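Local coordinates for protein glutathione peroxidase (PDB 3E0U) that probably reduces hydroperoxides, as a thioredoxin-fold peroxidase of the glutathione peroxidase family in Trypanosoma cruzi, at residues Lys97-Asn101 / Gly102-His106; Ser149-Asp152 / Ile153-Lys156. One frame throughout, in Å; residues are numbered along the deposited sequence.

Interaction 1 of 2, residues Lys97-Asn101 / Gly102-His106; sequences KIDVN and GSKAH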
ATOM      1  N   LYS A  97      -3.710 -12.414   0.173  1.00 47.88           N
ATOM      2  CA  LYS A  97      -2.716 -12.459  -0.874  1.00 48.11           C
ATOM      3  C   LYS A  97      -3.394 -12.259  -2.221  1.00 49.41           C
ATOM      4  O   LYS A  97      -4.502 -12.745  -2.432  1.00 51.47           O
ATOM      5  CB  LYS A  97      -1.922 -13.776  -0.819  1.00 50.77           C
ATOM      6  CG  LYS A  97      -0.847 -13.908  -1.950  1.00 52.63           C
ATOM      7  CD  LYS A  97       0.241 -14.889  -1.644  1.00 53.00           C
ATOM      8  CE  LYS A  97      -0.329 -16.288  -1.422  1.00 59.97           C
ATOM      9  NZ  LYS A  97      -0.669 -16.594   0.020  1.00 62.59           N
ATOM     10  N   ILE A  98      -2.771 -11.457  -3.086  1.00 48.03           N
ATOM     11  CA  ILE A  98      -3.288 -11.135  -4.402  1.00 46.52           C
ATOM     12  C   ILE A  98      -2.105 -11.176  -5.366  1.00 46.63           C
ATOM     13  O   ILE A  98      -0.981 -11.352  -4.949  1.00 46.51           O
ATOM     14  CB  ILE A  98      -3.926  -9.678  -4.461  1.00 48.79           C
ATOM     15  CG1 ILE A  98      -2.884  -8.573  -4.097  1.00 46.02           C
ATOM     16  CG2 ILE A  98      -5.206  -9.611  -3.594  1.00 48.57           C
ATOM     17  CD1 ILE A  98      -3.210  -7.170  -4.608  1.00 44.22           C
ATOM     18  N   ASP A  99      -2.368 -11.084  -6.658  1.00 46.29           N
ATOM     19  CA  ASP A  99      -1.318 -10.854  -7.615  1.00 45.92           C
ATOM     20  C   ASP A  99      -1.421  -9.349  -7.892  1.00 46.25           C
ATOM     21  O   ASP A  99      -2.511  -8.791  -7.846  1.00 48.98           O
ATOM     22  CB  ASP A  99      -1.549 -11.697  -8.894  1.00 47.55           C
ATOM     23  CG  ASP A  99      -1.335 -13.227  -8.667  1.00 47.82           C
ATOM     24  OD1 ASP A  99      -0.429 -13.612  -7.907  1.00 49.95           O
ATOM     25  OD2 ASP A  99      -2.038 -14.061  -9.263  1.00 48.17           O
ATOM     26  N   VAL A 100      -0.304  -8.680  -8.146  1.00 44.51           N
ATOM     27  CA  VAL A 100      -0.311  -7.252  -8.420  1.00 43.77           C
ATOM     28  C   VAL A 100       0.003  -6.964  -9.875  1.00 44.82           C
ATOM     29  O   VAL A 100      -0.225  -5.830 -10.315  1.00 44.78           O
ATOM     30  CB  VAL A 100       0.663  -6.427  -7.481  1.00 42.01           C
ATOM     31  CG1 VAL A 100       0.269  -6.595  -6.028  1.00 41.45           C
ATOM     32  CG2 VAL A 100       2.057  -6.879  -7.659  1.00 41.96           C
ATOM     33  N   ASN A 101       0.583  -7.972 -10.572  1.00 46.64           N
ATOM     34  CA  ASN A 101       0.881  -7.973 -12.042  1.00 46.11           C
ATOM     35  C   ASN A 101       0.284  -9.185 -12.731  1.00 45.29           C
ATOM     36  O   ASN A 101       0.097 -10.198 -12.096  1.00 43.28           O
ATOM     37  CB  ASN A 101       2.391  -8.017 -12.355  1.00 45.14           C
ATOM     38  CG  ASN A 101       3.171  -6.839 -11.768  1.00 45.30           C
ATOM     39  OD1 ASN A 101       2.737  -5.675 -11.798  1.00 43.61           O
ATOM     40  ND2 ASN A 101       4.388  -7.132 -11.337  1.00 45.78           N
ATOM     41  N   GLY A 102       0.183  -9.141 -14.066  1.00 47.36           N
ATOM     42  CA  GLY A 102      -0.321 -10.282 -14.861  1.00 47.91           C
ATOM     43  C   GLY A 102      -1.835 -10.428 -15.020  1.00 50.14           C
ATOM     44  O   GLY A 102      -2.609  -9.663 -14.440  1.00 51.17           O
ATOM     45  N   SER A 103      -2.260 -11.396 -15.834  1.00 50.77           N
ATOM     46  CA  SER A 103      -3.688 -11.669 -16.095  1.00 50.73           C
ATOM     47  C   SER A 103      -4.598 -11.857 -14.855  1.00 51.05           C
ATOM     48  O   SER A 103      -5.834 -11.863 -14.964  1.00 49.26           O
ATOM     49  CB  SER A 103      -3.821 -12.894 -17.005  1.00 51.40           C
ATOM     50  OG  SER A 103      -3.529 -14.087 -16.284  1.00 51.60           O
ATOM     51  N   LYS A 104      -4.010 -12.051 -13.679  1.00 52.22           N
ATOM     52  CA  LYS A 104      -4.842 -12.157 -12.483  1.00 52.86           C
ATOM     53  C   LYS A 104      -4.589 -11.038 -11.444  1.00 50.10           C
ATOM     54  O   LYS A 104      -5.045 -11.142 -10.317  1.00 49.40           O
ATOM     55  CB  LYS A 104      -4.741 -13.559 -11.836  1.00 54.12           C
ATOM     56  CG  LYS A 104      -4.798 -14.712 -12.824  1.00 56.16           C
ATOM     57  CD  LYS A 104      -5.310 -16.029 -12.191  1.00 56.81           C
ATOM     58  CE  LYS A 104      -4.787 -16.236 -10.748  1.00 58.17           C
ATOM     59  NZ  LYS A 104      -5.138 -17.612 -10.212  1.00 57.04           N
ATOM     60  N   ALA A 105      -3.932  -9.952 -11.842  1.00 48.62           N
ATOM     61  CA  ALA A 105      -3.660  -8.849 -10.931  1.00 46.75           C
ATOM     62  C   ALA A 105      -4.996  -8.390 -10.355  1.00 49.72           C
ATOM     63  O   ALA A 105      -6.044  -8.690 -10.963  1.00 50.36           O
ATOM     64  CB  ALA A 105      -2.996  -7.725 -11.681  1.00 44.27           C
ATOM     65  N   HIS A 106      -4.993  -7.714  -9.184  1.00 50.79           N
ATOM     66  CA  HIS A 106      -6.243  -7.135  -8.632  1.00 48.65           C
ATOM     67  C   HIS A 106      -6.492  -5.808  -9.334  1.00 50.47           C
ATOM     68  O   HIS A 106      -5.532  -5.101  -9.589  1.00 54.78           O
ATOM     69  CB  HIS A 106      -6.219  -6.923  -7.123  1.00 45.91           C
ATOM     70  CG  HIS A 106      -7.602  -6.811  -6.514  1.00 45.54           C
ATOM     71  ND1 HIS A 106      -8.447  -5.745  -6.759  1.00 44.20           N
ATOM     72  CD2 HIS A 106      -8.289  -7.644  -5.691  1.00 45.79           C
ATOM     73  CE1 HIS A 106      -9.601  -5.940  -6.151  1.00 42.20           C
ATOM     74  NE2 HIS A 106      -9.523  -7.068  -5.472  1.00 46.40           N
TER
HETATM   75  O   HOH W   1      -5.264 -11.356  -7.515  1.00 38.89           O
HETATM   76  O   HOH W   2      -1.518 -12.952 -11.701  1.00 44.88           O
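I98 meets H106 where the chain comes back on itself: the tip of the isoleucine, CD1, lies 3.9 Å from CB of H106, and the two side chains cross at about a right angle. CG1 of I98 sits between its own backbone N and carbonyl carbon (chi1 60°), which sends CD1 towards the histidine while CG2 lies obliquely to the ring.

D99 does most of the joining. Its carbonyl O accepts the backbone N-H of H106 (D99 O to H106 N 3.0 Å); the N-H...O angle is 140°, so the bond is noticeably bent. The same oxygen takes a C-H...O contact from CA of A105. On the side-chain side, OD2 of D99 rests 3.8 Å from both CB and CE of K104, whose chain bends at chi3 before its end leads off; the ammonium NZ stays 4.8 Å from OD2, too far for a salt bridge, though the opposite charges may still attract weakly. One water links D99 N to K104 O. A second donates to N101 O and, weakly, to D99 OD2, and accepts weakly from K104 N, tying the two sides together.

V100 turns its side chain away, and its backbone carries the contact instead: CB of A105 packs 3.6 Å from V100 C. N101 also turns away from 102-106, and its OD1 accepts from K113 NZ and I125 N.

Beyond N101 a type I turn runs from G102 to A105, closed by the bond from A105 N to G102 O (2.9 Å). This loop leads straight into helix 107-115: H106 is the N-cap, its ND1 bonded to L108 N. I98 and V100 pack on Y109 of that helix, and I98 also reaches F64 of strand 60-65.

Interaction 2 of 2, residues Ser149-Asp152 / Ile153-Lys156; sequences SVED and IEKK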
ATOM      1  N   SER A 149      12.540   7.077   2.104  1.00 41.67           N
ATOM      2  CA  SER A 149      12.587   7.234   3.562  1.00 41.72           C
ATOM      3  C   SER A 149      11.245   7.657   4.199  1.00 41.38           C
ATOM      4  O   SER A 149      10.254   7.897   3.505  1.00 42.42           O
ATOM      5  CB  SER A 149      13.671   8.240   3.941  1.00 41.80           C
ATOM      6  OG  SER A 149      13.468   9.455   3.248  1.00 42.02           O
ATOM      7  N   VAL A 150      11.205   7.681   5.524  1.00 41.30           N
ATOM      8  CA  VAL A 150      10.055   8.220   6.247  1.00 40.71           C
ATOM      9  C   VAL A 150       9.812   9.683   5.845  1.00 41.72           C
ATOM     10  O   VAL A 150       8.687  10.053   5.482  1.00 41.37           O
ATOM     11  CB  VAL A 150      10.290   8.165   7.759  1.00 39.55           C
ATOM     12  CG1 VAL A 150       9.372   9.112   8.483  1.00 39.50           C
ATOM     13  CG2 VAL A 150      10.121   6.754   8.262  1.00 39.12           C
ATOM     14  N   GLU A 151      10.877  10.485   5.861  1.00 42.41           N
ATOM     15  CA  GLU A 151      10.793  11.898   5.500  1.00 45.53           C
ATOM     16  C   GLU A 151      10.312  12.085   4.079  1.00 45.83           C
ATOM     17  O   GLU A 151       9.578  13.029   3.790  1.00 45.53           O
ATOM     18  CB  GLU A 151      12.139  12.631   5.649  1.00 46.61           C
ATOM     19  CG  GLU A 151      12.306  13.541   6.878  1.00 49.53           C
ATOM     20  CD  GLU A 151      12.610  12.779   8.172  1.00 52.11           C
ATOM     21  OE1 GLU A 151      13.596  13.146   8.892  1.00 51.31           O
ATOM     22  OE2 GLU A 151      11.900  11.774   8.433  1.00 52.35           O
ATOM     23  N   ASP A 152      10.832  11.267   3.169  1.00 46.33           N
ATOM     24  CA  ASP A 152      10.462  11.416   1.780  1.00 45.98           C
ATOM     25  C   ASP A 152       8.983  11.202   1.559  1.00 44.66           C
ATOM     26  O   ASP A 152       8.369  11.917   0.757  1.00 40.77           O
ATOM     27  CB  ASP A 152      11.356  10.603   0.839  1.00 48.20           C
ATOM     28  CG  ASP A 152      12.574  11.402   0.394  1.00 52.32           C
ATOM     29  OD1 ASP A 152      12.434  12.629   0.127  1.00 53.69           O
ATOM     30  OD2 ASP A 152      13.674  10.820   0.299  1.00 53.99           O
ATOM     31  N   ILE A 153       8.395  10.323   2.378  1.00 44.15           N
ATOM     32  CA  ILE A 153       6.947  10.073   2.332  1.00 43.31           C
ATOM     33  C   ILE A 153       6.176  11.234   3.016  1.00 44.60           C
ATOM     34  O   ILE A 153       5.100  11.623   2.541  1.00 43.45           O
ATOM     35  CB  ILE A 153       6.555   8.673   2.917  1.00 42.42           C
ATOM     36  CG1 ILE A 153       7.167   7.563   2.043  1.00 40.86           C
ATOM     37  CG2 ILE A 153       4.987   8.563   3.115  1.00 40.85           C
ATOM     38  CD1 ILE A 153       6.808   6.180   2.400  1.00 41.76           C
ATOM     39  N   GLU A 154       6.784  11.850   4.033  1.00 42.13           N
ATOM     40  CA  GLU A 154       6.137  12.940   4.776  1.00 43.74           C
ATOM     41  C   GLU A 154       5.961  14.245   3.966  1.00 46.33           C
ATOM     42  O   GLU A 154       4.988  14.990   4.165  1.00 45.40           O
ATOM     43  CB  GLU A 154       6.839  13.180   6.121  1.00 39.40           C
ATOM     44  CG  GLU A 154       6.463  12.125   7.169  1.00 38.17           C
ATOM     45  CD  GLU A 154       7.346  12.174   8.382  1.00 36.62           C
ATOM     46  OE1 GLU A 154       8.507  12.563   8.239  1.00 36.10           O
ATOM     47  OE2 GLU A 154       6.904  11.795   9.478  1.00 37.15           O
ATOM     48  N   LYS A 155       6.938  14.533   3.101  1.00 48.84           N
ATOM     49  CA  LYS A 155       6.865  15.633   2.162  1.00 49.96           C
ATOM     50  C   LYS A 155       5.509  15.656   1.432  1.00 48.57           C
ATOM     51  O   LYS A 155       4.908  16.719   1.283  1.00 48.58           O
ATOM     52  CB  LYS A 155       8.010  15.554   1.134  1.00 50.78           C
ATOM     53  CG  LYS A 155       9.298  16.258   1.496  1.00 52.67           C
ATOM     54  CD  LYS A 155      10.261  16.269   0.282  1.00 53.26           C
ATOM     55  CE  LYS A 155       9.850  17.246  -0.856  1.00 54.09           C
ATOM     56  NZ  LYS A 155      10.642  18.545  -0.952  1.00 53.62           N
ATOM     57  N   LYS A 156       5.069  14.512   0.905  1.00 48.19           N
ATOM     58  CA  LYS A 156       3.756  14.415   0.222  1.00 47.30           C
ATOM     59  C   LYS A 156       2.536  14.173   1.156  1.00 46.16           C
ATOM     60  O   LYS A 156       1.454  14.726   0.942  1.00 47.19           O
ATOM     61  CB  LYS A 156       3.792  13.323  -0.846  1.00 47.72           C
ATOM     62  CG  LYS A 156       5.073  13.250  -1.651  1.00 48.85           C
ATOM     63  CD  LYS A 156       5.362  14.525  -2.475  1.00 48.73           C
ATOM     64  CE  LYS A 156       6.510  14.222  -3.538  1.00 48.38           C
ATOM     65  NZ  LYS A 156       6.877  15.492  -4.388  1.00 49.04           N
TER
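V150 and E154, one helical turn apart, lie side by side and point the same way: CG1 of V150 is 3.6 Å from OE1 of E154, so the methyl lies against the carboxylate. The valine puts CG1 there by setting it opposite its backbone N (chi1 161°), and the glutamate runs extended beyond CG.

Charge complicates this neighbourhood. OE2 of E151 comes within 3.5 Å of E154 OE1, two acceptors of like charge with their carboxylate planes 33° apart. K53 and Y54 both bind OE2 of E154, the lysine as a salt bridge, which should temper that repulsion and favour a charged E154.

Backbone bonds wind the first turn. V150 O receives E154 N at 3.0 Å, E151 O receives K155 N at 3.1 Å, and I153 N reaches S149 O. CG1 of I153 also packs 3.4 Å from S149 O, while the rest of that side chain enters the core against L29, Y31, L50 and F144.

The polar cap is S149 OG, which accepts D152 N at 3.2 Å with a fairly straight 152° angle. This is a serine N-cap opening helix 150-157, the C-terminal helix that packs beside helix 43-54 on the sheet of the thioredoxin fold.

Along the chain interaction 1 closes before interaction 2 opens, with helix 107-115 and strands 131-134 and 140-144 between them. Their centres are 27 Å apart, the nearest atoms about 17 Å, and they lie on opposite sides of the chain's centre, so nothing touches directly. Each sits where a loop passes into a helix: 97-106 runs up to helix 107-115, and 149-156 starts helix 150-157. Both also meet the four-stranded sheet: interaction 1 at its outer strand 60-65, interaction 2 at strands 28-33 and 140-144. The two N-caps thus start helices at separate places in one thioredoxin fold, both away from the predicted active-site cysteine, C37.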